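Regulatory protein MarR (Planctomyces limnophilus, PDB 3U2R) probably binds DNA as a transcription factor of the MarR family, through a helix-turn-helix domain. Local coordinates at residues 46-51 against 84-89. Residues are numbered along the deposited sequence; the frame is centred on the assembly and turned at random.
Sequences AQQYNT and DRLDDR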
loop_
_atom_site.group_PDB
_atom_site.type_symbol
_atom_site.label_atom_id
_atom_site.label_comp_id
_atom_site.label_asym_id
_atom_site.label_seq_id
_atom_site.Cartn_x
_atom_site.Cartn_y
_atom_site.Cartn_z
ATOM N N ALA A 46 4.339 14.974 -22.065
ATOM C CA ALA A 46 5.077 15.236 -20.853
ATOM C C ALA A 46 6.354 16.021 -21.183
ATOM O O ALA A 46 6.736 16.875 -20.397
ATOM C CB ALA A 46 5.419 13.927 -20.139
ATOM N N GLN A 47 6.976 15.772 -22.362
ATOM C CA GLN A 47 8.203 16.471 -22.756
ATOM C C GLN A 47 7.885 17.944 -23.023
ATOM O O GLN A 47 8.713 18.796 -22.716
ATOM C CB GLN A 47 8.899 15.815 -23.967
ATOM C CG GLN A 47 10.361 16.181 -24.049
ATOM C CD GLN A 47 11.128 15.408 -25.117
ATOM O OE1 GLN A 47 10.656 15.203 -26.249
ATOM N NE2 GLN A 47 12.361 15.002 -24.800
ATOM N N GLN A 48 6.672 18.235 -23.535
ATOM C CA GLN A 48 6.222 19.630 -23.729
ATOM C C GLN A 48 5.957 20.293 -22.381
ATOM O O GLN A 48 6.385 21.406 -22.175
ATOM C CB GLN A 48 5.004 19.720 -24.612
ATOM C CG GLN A 48 5.329 19.526 -26.083
ATOM C CD GLN A 48 4.074 19.493 -26.914
ATOM O OE1 GLN A 48 3.127 18.810 -26.600
ATOM N NE2 GLN A 48 4.056 20.138 -28.039
ATOM N N TYR A 49 5.356 19.569 -21.426
ATOM C CA TYR A 49 5.144 20.097 -20.073
ATOM C C TYR A 49 6.506 20.410 -19.430
ATOM O O TYR A 49 6.669 21.462 -18.801
ATOM C CB TYR A 49 4.345 19.060 -19.250
ATOM C CG TYR A 49 4.172 19.427 -17.782
ATOM C CD1 TYR A 49 3.204 20.329 -17.384
ATOM C CD2 TYR A 49 4.970 18.862 -16.807
ATOM C CE1 TYR A 49 3.085 20.729 -16.055
ATOM C CE2 TYR A 49 4.817 19.199 -15.462
ATOM C CZ TYR A 49 3.840 20.112 -15.087
ATOM O OH TYR A 49 3.654 20.516 -13.787
ATOM N N ASN A 50 7.482 19.466 -19.593
ATOM C CA ASN A 50 8.837 19.576 -19.047
ATOM C C ASN A 50 9.572 20.782 -19.663
ATOM O O ASN A 50 10.174 21.543 -18.942
ATOM C CB ASN A 50 9.615 18.306 -19.272
ATOM C CG ASN A 50 9.177 17.170 -18.394
ATOM O OD1 ASN A 50 8.459 17.334 -17.419
ATOM N ND2 ASN A 50 9.745 16.032 -18.623
ATOM N N THR A 51 9.367 21.053 -20.932
ATOM C CA THR A 51 9.899 22.274 -21.584
ATOM C C THR A 51 9.242 23.526 -20.997
ATOM O O THR A 51 9.921 24.467 -20.578
ATOM C CB THR A 51 9.670 22.181 -23.088
ATOM O OG1 THR A 51 10.293 20.989 -23.586
ATOM C CG2 THR A 51 10.197 23.365 -23.819
ATOM N N ASP A 84 7.869 23.985 -31.945
ATOM C CA ASP A 84 7.046 24.522 -33.035
ATOM C C ASP A 84 5.579 24.472 -32.636
ATOM O O ASP A 84 4.862 25.427 -32.864
ATOM C CB ASP A 84 7.197 23.691 -34.358
ATOM C CG ASP A 84 8.459 23.807 -35.198
ATOM O OD1 ASP A 84 9.317 24.678 -34.880
ATOM O OD2 ASP A 84 8.574 23.045 -36.220
ATOM N N ARG A 85 5.125 23.323 -32.093
ATOM C CA ARG A 85 3.740 23.161 -31.643
ATOM C C ARG A 85 3.432 24.150 -30.541
ATOM O O ARG A 85 2.389 24.805 -30.584
ATOM C CB ARG A 85 3.476 21.726 -31.143
ATOM C CG ARG A 85 3.397 20.706 -32.281
ATOM C CD ARG A 85 3.094 19.310 -31.760
ATOM N NE ARG A 85 4.305 18.586 -31.369
ATOM C CZ ARG A 85 4.325 17.457 -30.661
ATOM N NH1 ARG A 85 3.188 16.901 -30.238
ATOM N NH2 ARG A 85 5.483 16.881 -30.354
ATOM N N LEU A 86 4.351 24.284 -29.564
ATOM C CA LEU A 86 4.181 25.263 -28.472
ATOM C C LEU A 86 4.160 26.709 -28.995
ATOM O O LEU A 86 3.370 27.507 -28.509
ATOM C CB LEU A 86 5.271 25.133 -27.402
ATOM C CG LEU A 86 5.340 23.795 -26.695
ATOM C CD1 LEU A 86 6.447 23.842 -25.673
ATOM C CD2 LEU A 86 3.952 23.444 -26.091
ATOM N N ASP A 87 4.999 27.037 -29.951
ATOM C CA ASP A 87 4.999 28.380 -30.647
ATOM C C ASP A 87 3.707 28.601 -31.399
ATOM O O ASP A 87 3.118 29.681 -31.284
ATOM C CB ASP A 87 6.143 28.467 -31.642
ATOM C CG ASP A 87 6.592 29.891 -31.956
ATOM O OD1 ASP A 87 5.743 30.769 -32.051
ATOM O OD2 ASP A 87 7.801 30.110 -32.123
ATOM N N ASP A 88 3.187 27.573 -32.106
ATOM C CA ASP A 88 1.948 27.790 -32.856
ATOM C C ASP A 88 0.795 28.063 -31.932
ATOM O O ASP A 88 -0.099 28.797 -32.295
ATOM C CB ASP A 88 1.621 26.586 -33.755
ATOM C CG ASP A 88 2.623 26.388 -34.872
ATOM O OD1 ASP A 88 3.256 27.400 -35.303
ATOM O OD2 ASP A 88 2.794 25.231 -35.310
ATOM N N ARG A 89 0.813 27.453 -30.733
ATOM C CA ARG A 89 -0.215 27.663 -29.729
ATOM C C ARG A 89 -0.033 29.003 -28.945
ATOM O O ARG A 89 -0.838 29.291 -28.057
ATOM C CB ARG A 89 -0.211 26.516 -28.717
ATOM C CG ARG A 89 -0.347 25.093 -29.294
ATOM C CD ARG A 89 -1.687 24.441 -29.068
ATOM N NE ARG A 89 -2.117 24.353 -27.663
ATOM C CZ ARG A 89 -1.947 23.322 -26.836
ATOM N NH1 ARG A 89 -1.272 22.239 -27.229
ATOM N NH2 ARG A 89 -2.444 23.364 -25.605
#
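Gln-47 O is gripped twice, by Thr-51 N at 3.0 Å and by Thr-51 OG1 at 2.8 Å, the two donors reaching it from opposite faces of the carbonyl plane. That second bond fixes the Thr-51 side chain, and its methyl CG2 faces Leu-86 CD1 on helix 78-88, 4.2 Å away. From helix 46-58 the contact is carried mainly by Gln-48, whose chain, extended beyond CG, reaches across to the other helix. Leu-86 runs past it in the opposite direction, laying CD2 4.0 Å from the amide carbon CD of Gln-48. Arg-85 crosses the glutamine at about a right angle. Its CB lies 3.5 Å from Gln-48 NE2, and the bend at chi3 (-87°) brings the guanidinium round until NE2 sits over one face, toward the rim, with the two planes 35° apart. No hydrogen bond joins the segments; the buried amide is held instead by Ser-45 N at OE1 and, weakly, by Leu-82 O at NE2. An alanine in place of Gln-48 would probably leave Ser-45 N without this acceptor and open a gap beside Leu-86 CD2. The axes of the two short segments pass 11.3 Å apart at 68°, joining helix 46-58 to helix 78-88, probably the DNA-recognition helix as in other MarR proteins; Leu-44 and Leu-91 pack on Leu-86, while the Tyr-49 ring packs on helix 110-148.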